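Local coordinates for protein NADH oxidase (Thermus thermophilus, PDB 6RVB) that reduces coenzyme A disulfide with electrons from NADH, using flavin-adenine dinucleotide as its bound cofactor, at residues Trp374-Tyr379 with Gly388-Ala393; Ala398-Val403 with Asp433-Ala438. All blocks are in the same frame, centred on the assembly; numbering follows the deposited sequence.

Contact 1. Residues Trp374-Tyr379 with Gly388-Ala393; sequences WVELVY and GGAVVA
Trp374-Tyr379 and Gly388-Ala393 are the two arms of an antiparallel hairpin, with segment axes 4.4 Å apart at closest. Trp374 with Val392, Glu376 with Ala390 and Val378 with Gly388 are hydrogen-bonded pairs, alternating with the non-hydrogen-bonded pairs Val375-Val391 and Leu377-Gly389. Trp374 N reaches Val392 O at 2.8 Å, and Glu376 N meets Ala390 O at 2.9 Å. Towards the turn the pairing slackens: the return bond from Gly388 N to Val378 O is weak at 3.3 Å. Successive pairs send their side chains to alternate faces of the sheet.

Trp374, Glu376, Val378, Ala390 and Val392 share one face, towards Trp188 and helix 190-202. The indole of Trp374 brings its CE3 corner to Val392 CG2 at 3.6 Å, while Val392 O lies at the ring edge, in its plane. With CG beside its own backbone N (chi1 -70°), the Trp374 ring turns its CE3 edge to Val392, and it also meets the ring of Phe357. Glu376 rises straight from the sheet, its chain extended beyond CG; Glu376 CB rests on Ala390 CB at 3.9 Å, and a methyl group is small enough to fit beside the stem. On the other face, Val375 CB packs on Val391 CB at 4.2 Å, whereas Leu377 has only a glycine opposite. The branched valines suit the extended backbone, and Gly388 puts no side chain beside Val378 on the shared face.

The hairpin occupies the middle of the antiparallel sheet of the dimerisation domain. Its one buried acid, Glu376, is held at OE1 by Trp188 NE1, and with Asp189 OD2 close to OE2 the two carboxylates would probably raise each other's proton affinity.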
loop_
_atom_site.group_PDB
_atom_site.type_symbol
_atom_site.label_atom_id
_atom_site.label_comp_id
_atom_site.label_asym_id
_atom_site.label_seq_id
_atom_site.Cartn_x
_atom_site.Cartn_y
_atom_site.Cartn_z
ATOM N N TRP A 374 11.230 2.200 -5.569
ATOM C CA TRP A 374 12.160 3.200 -5.057
ATOM C C TRP A 374 11.385 3.945 -4.013
ATOM O O TRP A 374 10.180 4.157 -4.222
ATOM C CB TRP A 374 12.498 4.211 -6.098
ATOM C CG TRP A 374 13.350 3.754 -7.270
ATOM C CD1 TRP A 374 14.706 3.920 -7.424
ATOM C CD2 TRP A 374 12.896 3.118 -8.471
ATOM N NE1 TRP A 374 15.112 3.359 -8.610
ATOM C CE2 TRP A 374 14.021 2.874 -9.269
ATOM C CE3 TRP A 374 11.650 2.663 -8.917
ATOM C CZ2 TRP A 374 13.926 2.262 -10.479
ATOM C CZ3 TRP A 374 11.573 2.051 -10.124
ATOM C CH2 TRP A 374 12.701 1.849 -10.883
ATOM N N VAL A 375 11.996 4.300 -2.871
ATOM C CA VAL A 375 11.272 5.120 -1.932
ATOM C C VAL A 375 12.184 6.248 -1.543
ATOM O O VAL A 375 13.395 6.042 -1.521
ATOM C CB VAL A 375 10.684 4.354 -0.759
ATOM C CG1 VAL A 375 11.119 2.900 -0.742
ATOM C CG2 VAL A 375 11.019 5.030 0.511
ATOM N N GLU A 376 11.600 7.454 -1.385
ATOM C CA GLU A 376 12.285 8.667 -0.922
ATOM C C GLU A 376 11.752 9.142 0.394
ATOM O O GLU A 376 10.566 9.164 0.536
ATOM C CB GLU A 376 12.093 9.856 -1.861
ATOM C CG GLU A 376 12.912 11.084 -1.377
ATOM C CD GLU A 376 12.731 12.254 -2.305
ATOM O OE1 GLU A 376 12.076 12.087 -3.348
ATOM O OE2 GLU A 376 13.243 13.351 -1.987
ATOM N N LEU A 377 12.593 9.598 1.323
ATOM C CA LEU A 377 12.101 10.141 2.572
ATOM C C LEU A 377 12.682 11.521 2.704
ATOM O O LEU A 377 13.858 11.701 2.556
ATOM C CB LEU A 377 12.646 9.250 3.671
ATOM C CG LEU A 377 11.748 8.382 4.467
ATOM C CD1 LEU A 377 10.457 8.036 3.699
ATOM C CD2 LEU A 377 12.560 7.225 4.960
ATOM N N VAL A 378 11.880 12.504 3.021
ATOM C CA VAL A 378 12.365 13.881 3.302
ATOM C C VAL A 378 12.098 14.164 4.780
ATOM O O VAL A 378 10.969 14.075 5.233
ATOM C CB VAL A 378 11.582 14.873 2.414
ATOM C CG1 VAL A 378 11.920 16.228 2.672
ATOM C CG2 VAL A 378 11.906 14.584 0.993
ATOM N N TYR A 379 13.126 14.421 5.567
ATOM C CA TYR A 379 12.945 14.579 7.028
ATOM C C TYR A 379 13.701 15.800 7.607
ATOM O O TYR A 379 14.454 16.433 6.907
ATOM C CB TYR A 379 13.347 13.321 7.779
ATOM C CG TYR A 379 14.727 12.859 7.460
ATOM C CD1 TYR A 379 15.055 12.209 6.253
ATOM C CD2 TYR A 379 15.721 13.123 8.320
ATOM C CE1 TYR A 379 16.359 11.820 5.979
ATOM C CE2 TYR A 379 16.985 12.759 8.064
ATOM C CZ TYR A 379 17.334 12.100 6.932
ATOM O OH TYR A 379 18.689 11.774 6.831
ATOM N N GLY A 388 7.938 14.693 3.987
ATOM C CA GLY A 388 7.491 14.376 2.648
ATOM C C GLY A 388 8.101 13.080 2.261
ATOM O O GLY A 388 8.908 12.583 2.990
ATOM N N GLY A 389 7.724 12.523 1.129
ATOM C CA GLY A 389 8.140 11.158 0.807
ATOM C C GLY A 389 7.700 10.823 -0.603
ATOM O O GLY A 389 6.762 11.457 -1.102
ATOM N N ALA A 390 8.377 9.902 -1.283
ATOM C CA ALA A 390 7.864 9.450 -2.558
ATOM C C ALA A 390 7.939 7.969 -2.627
ATOM O O ALA A 390 8.782 7.378 -2.005
ATOM C CB ALA A 390 8.623 10.032 -3.628
ATOM N N VAL A 391 7.075 7.290 -3.326
ATOM C CA VAL A 391 7.547 5.960 -3.702
ATOM C C VAL A 391 7.235 5.734 -5.163
ATOM O O VAL A 391 6.249 6.313 -5.657
ATOM C CB VAL A 391 7.065 4.782 -2.818
ATOM C CG1 VAL A 391 6.275 5.207 -1.592
ATOM C CG2 VAL A 391 6.336 3.841 -3.637
ATOM N N VAL A 392 8.116 5.049 -5.891
ATOM C CA VAL A 392 7.782 4.805 -7.268
ATOM C C VAL A 392 7.919 3.326 -7.506
ATOM O O VAL A 392 8.849 2.733 -6.971
ATOM C CB VAL A 392 8.449 5.771 -8.335
ATOM C CG1 VAL A 392 9.425 6.709 -7.743
ATOM C CG2 VAL A 392 8.972 5.015 -9.491
ATOM N N ALA A 393 6.942 2.730 -8.208
ATOM C CA ALA A 393 6.888 1.293 -8.377
ATOM C C ALA A 393 6.270 1.002 -9.727
ATOM O O ALA A 393 5.908 1.964 -10.388
ATOM C CB ALA A 393 6.102 0.725 -7.289
#

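Contact 2. Residues Ala398-Val403 with Asp433-Ala438; sequences ALRIDV and DPLLIA. With COA (coenzyme A), chain J.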
loop_
_atom_site.group_PDB
_atom_site.type_symbol
_atom_site.label_atom_id
_atom_site.label_comp_id
_atom_site.label_asym_id
_atom_site.label_seq_id
_atom_site.Cartn_x
_atom_site.Cartn_y
_atom_site.Cartn_z
ATOM N N ALA A 398 1.540 0.221 -4.720
ATOM C CA ALA A 398 2.750 0.837 -3.963
ATOM C C ALA A 398 2.774 2.359 -4.364
ATOM O O ALA A 398 3.239 2.668 -5.419
ATOM C CB ALA A 398 3.945 0.090 -3.992
ATOM N N LEU A 399 2.345 3.221 -3.395
ATOM C CA LEU A 399 0.924 2.983 -2.757
ATOM C C LEU A 399 1.158 2.628 -1.290
ATOM O O LEU A 399 0.258 2.774 -0.462
ATOM C CB LEU A 399 -0.058 1.776 -3.231
ATOM C CG LEU A 399 -1.541 2.203 -3.070
ATOM C CD1 LEU A 399 -1.973 3.529 -3.847
ATOM C CD2 LEU A 399 -2.555 1.287 -3.601
ATOM N N ARG A 400 2.351 2.082 -1.012
ATOM C CA ARG A 400 2.988 2.284 0.269
ATOM C C ARG A 400 3.005 3.821 0.639
ATOM O O ARG A 400 3.069 4.187 1.780
ATOM C CB ARG A 400 4.398 1.700 0.246
ATOM C CG ARG A 400 4.534 0.281 0.666
ATOM C CD ARG A 400 5.876 -0.307 0.362
ATOM N NE ARG A 400 5.739 -1.063 -0.859
ATOM C CZ ARG A 400 5.901 -2.372 -0.938
ATOM N NH1 ARG A 400 6.244 -3.069 0.119
ATOM N NH2 ARG A 400 5.725 -2.977 -2.102
ATOM N N ILE A 401 2.901 4.718 -0.330
ATOM C CA ILE A 401 2.851 6.124 -0.020
ATOM C C ILE A 401 1.813 6.387 1.058
ATOM O O ILE A 401 1.999 7.283 1.865
ATOM C CB ILE A 401 2.492 6.965 -1.256
ATOM C CG1 ILE A 401 2.850 8.416 -1.026
ATOM C CG2 ILE A 401 1.073 6.942 -1.514
ATOM C CD1 ILE A 401 4.233 8.677 -1.095
ATOM N N ASP A 402 0.731 5.607 1.093
ATOM C CA ASP A 402 -0.325 5.837 2.063
ATOM C C ASP A 402 0.232 5.777 3.491
ATOM O O ASP A 402 -0.205 6.505 4.358
ATOM C CB ASP A 402 -1.543 4.894 1.838
ATOM C CG ASP A 402 -2.441 5.368 0.720
ATOM O OD1 ASP A 402 -2.299 6.576 0.340
ATOM O OD2 ASP A 402 -3.293 4.580 0.169
ATOM N N VAL A 403 1.233 4.933 3.729
ATOM C CA VAL A 403 1.815 4.823 5.031
ATOM C C VAL A 403 2.398 6.156 5.480
ATOM O O VAL A 403 2.152 6.615 6.594
ATOM C CB VAL A 403 2.889 3.744 5.124
ATOM C CG1 VAL A 403 3.534 3.795 6.536
ATOM C CG2 VAL A 403 2.225 2.419 4.999
ATOM N N ASP A 433 10.688 -4.169 4.404
ATOM C CA ASP A 433 9.894 -3.394 3.431
ATOM C C ASP A 433 10.728 -2.250 2.902
ATOM O O ASP A 433 11.513 -1.728 3.636
ATOM C CB ASP A 433 8.652 -2.799 4.075
ATOM C CG ASP A 433 7.734 -2.163 3.053
ATOM O OD1 ASP A 433 7.907 -0.957 2.775
ATOM O OD2 ASP A 433 6.825 -2.870 2.527
ATOM N N PRO A 434 10.543 -1.827 1.644
ATOM C CA PRO A 434 11.315 -0.681 1.237
ATOM C C PRO A 434 11.092 0.565 2.089
ATOM O O PRO A 434 12.063 1.279 2.241
ATOM C CB PRO A 434 10.880 -0.457 -0.169
ATOM C CG PRO A 434 10.583 -1.695 -0.614
ATOM C CD PRO A 434 9.954 -2.460 0.483
ATOM N N LEU A 435 9.920 0.852 2.662
ATOM C CA LEU A 435 9.837 1.933 3.624
ATOM C C LEU A 435 10.882 1.720 4.797
ATOM O O LEU A 435 11.537 2.648 5.194
ATOM C CB LEU A 435 8.416 2.043 4.124
ATOM C CG LEU A 435 7.441 2.461 3.087
ATOM C CD1 LEU A 435 6.056 2.320 3.619
ATOM C CD2 LEU A 435 7.732 3.852 2.765
ATOM N N LEU A 436 11.028 0.529 5.362
ATOM C CA LEU A 436 11.939 0.359 6.469
ATOM C C LEU A 436 13.373 0.566 5.966
ATOM O O LEU A 436 14.212 1.065 6.692
ATOM C CB LEU A 436 11.796 -1.013 7.177
ATOM C CG LEU A 436 10.360 -1.100 7.569
ATOM C CD1 LEU A 436 10.178 -2.316 8.296
ATOM C CD2 LEU A 436 9.954 0.113 8.402
ATOM N N ILE A 437 13.700 0.188 4.743
ATOM C CA ILE A 437 15.130 0.131 4.487
ATOM C C ILE A 437 15.448 1.598 4.330
ATOM O O ILE A 437 16.440 2.099 4.829
ATOM C CB ILE A 437 15.770 -0.977 3.402
ATOM C CG1 ILE A 437 15.987 -0.390 2.104
ATOM C CG2 ILE A 437 14.982 -2.206 3.091
ATOM C CD1 ILE A 437 16.830 0.777 2.302
ATOM N N ALA A 438 14.569 2.333 3.680
ATOM C CA ALA A 438 14.783 3.782 3.562
ATOM C C ALA A 438 14.844 4.485 4.923
ATOM O O ALA A 438 15.534 5.447 5.025
ATOM C CB ALA A 438 13.753 4.377 2.722
HETATM N N1A COA J . 19.226 0.367 -1.160
HETATM C C2A COA J . 20.026 0.961 -0.208
HETATM N N3A COA J . 20.416 0.349 0.973
HETATM C C4A COA J . 20.025 -0.945 1.295
HETATM C C5A COA J . 19.137 -1.657 0.321
HETATM C C6A COA J . 18.759 -0.948 -0.942
HETATM N N6A COA J . 17.938 -1.683 -1.771
HETATM N N7A COA J . 18.840 -2.877 0.848
HETATM C C8A COA J . 19.481 -2.962 2.046
HETATM N N9A COA J . 20.176 -1.827 2.315
HETATM C C1B COA J . 20.956 -1.645 3.565
HETATM C C2B COA J . 20.121 -1.772 4.849
HETATM O O2B COA J . 19.524 -0.499 5.177
HETATM C C3B COA J . 21.121 -2.181 5.928
HETATM O O3B COA J . 21.603 -0.993 6.605
HETATM P P3B COA J . 22.757 -0.886 7.740
HETATM O O7A COA J . 22.276 0.372 8.438
HETATM O O8A COA J . 22.752 -2.164 8.510
HETATM O O9A COA J . 24.076 -0.795 6.991
HETATM C C4B COA J . 22.233 -2.840 5.139
HETATM O O4B COA J . 21.970 -2.641 3.745
HETATM C C5B COA J . 22.275 -4.323 5.336
HETATM O O5B COA J . 21.316 -4.957 4.482
HETATM P P1A COA J . 21.703 -6.421 3.928
HETATM O O1A COA J . 20.552 -6.697 3.026
HETATM O O2A COA J . 23.118 -6.480 3.398
HETATM O O3A COA J . 21.446 -7.287 5.277
HETATM P P2A COA J . 22.402 -8.084 6.330
HETATM O O4A COA J . 22.073 -7.739 7.813
HETATM O O5A COA J . 23.809 -8.056 5.754
HETATM O O6A COA J . 21.803 -9.521 5.942
HETATM C CBP COA J . 20.941 -11.706 6.042
HETATM C CCP COA J . 21.473 -10.538 6.843
HETATM C CDP COA J . 20.930 -11.455 4.529
HETATM C CEP COA J . 21.904 -12.834 6.363
HETATM C CAP COA J . 19.524 -11.965 6.611
HETATM O OAP COA J . 18.618 -10.880 6.383
HETATM C C9P COA J . 18.923 -13.252 6.125
HETATM O O9P COA J . 19.363 -14.350 6.516
HETATM N N8P COA J . 17.908 -13.164 5.263
HETATM C C7P COA J . 17.577 -14.405 4.570
HETATM C C6P COA J . 16.621 -15.251 5.410
HETATM C C5P COA J . 15.405 -14.360 5.581
HETATM O O5P COA J . 15.334 -13.512 6.468
HETATM N N4P COA J . 14.402 -14.519 4.748
HETATM C C3P COA J . 13.119 -14.223 5.338
HETATM C C2P COA J . 12.841 -15.174 6.491
HETATM S S1P COA J . 11.591 -16.328 5.883
#
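Arg400 and Asp433 run past each other in opposite directions, their guanidinium and carboxylate planes turned 43° apart. They meet through one oxygen: Arg400 NH1 gives a salt-bridging hydrogen bond to Asp433 OD2 (2.5 Å, a length too short to be taken literally at this resolution), which lies at the edge of the guanidinium, near its plane. The arginine chain, bent at chi3 (-99°), lays its CD methylene beside the other carboxylate oxygen, OD1. An arginine suits this buried place because it has nitrogens to share: NH2 makes a second salt bridge, to Asp362 OD1.

Asp433 divides its work likewise. With CG anti to the backbone N (chi1 -172°), the carboxylate folds back towards the helix start, and Asp433 OD1 accepts from Leu435 N at 2.7 Å on its anti side. This is an N-cap for helix 434-438, whose first residue is Pro434, a type that fits a first turn because it has no N-H needing an acceptor there. With an alanine here in place of the aspartate, Leu435 N is likely to lose its side-chain acceptor and Arg400 NH1 its carboxylate mate, so that the guanidinium could turn more easily.

Both segments belong to the C-terminal part of the subunit, where the dimerisation domain builds the interface: Asp402 OD1 accepts from Ala423 N of the second subunit, and Leu399 and Val403 also pack on that chain. Beside the ion pair the contact is apolar. Leu435 sends CD1 across to Arg400 CB at 3.8 Å and to Val403 CB at 3.8 Å, one methyl filling the corner between an arginine stem and a branched side chain. Farther along the same helix, Ile437 CD1 touches coenzyme A at C4A of its adenine (3.8 Å); Asn303 and Arg307 of the second subunit hydrogen-bond the same ligand.

How the contacts relate
Both contacts are buried, but they join the domain differently. Contact 1 unites neighbouring strands of one sheet, mostly through backbone bonds, whereas contact 2 joins two segments distant in sequence, each running into a helix, solely through side chains, with an ion pair beside leucine packing. They meet over the sheet face bearing Val375, Leu377 and Val391: Val375 CG1 lies 3.4 Å from Pro434 CB, and Val391 CG1 packs on Ile401. Contact 1's opposite face looks towards helix 190-202 of its own chain, and no other chain touches its segments; contact 2 reaches both the second subunit and coenzyme A. Strand 386-393 is followed in the chain, after a short loop, by helix 401-409.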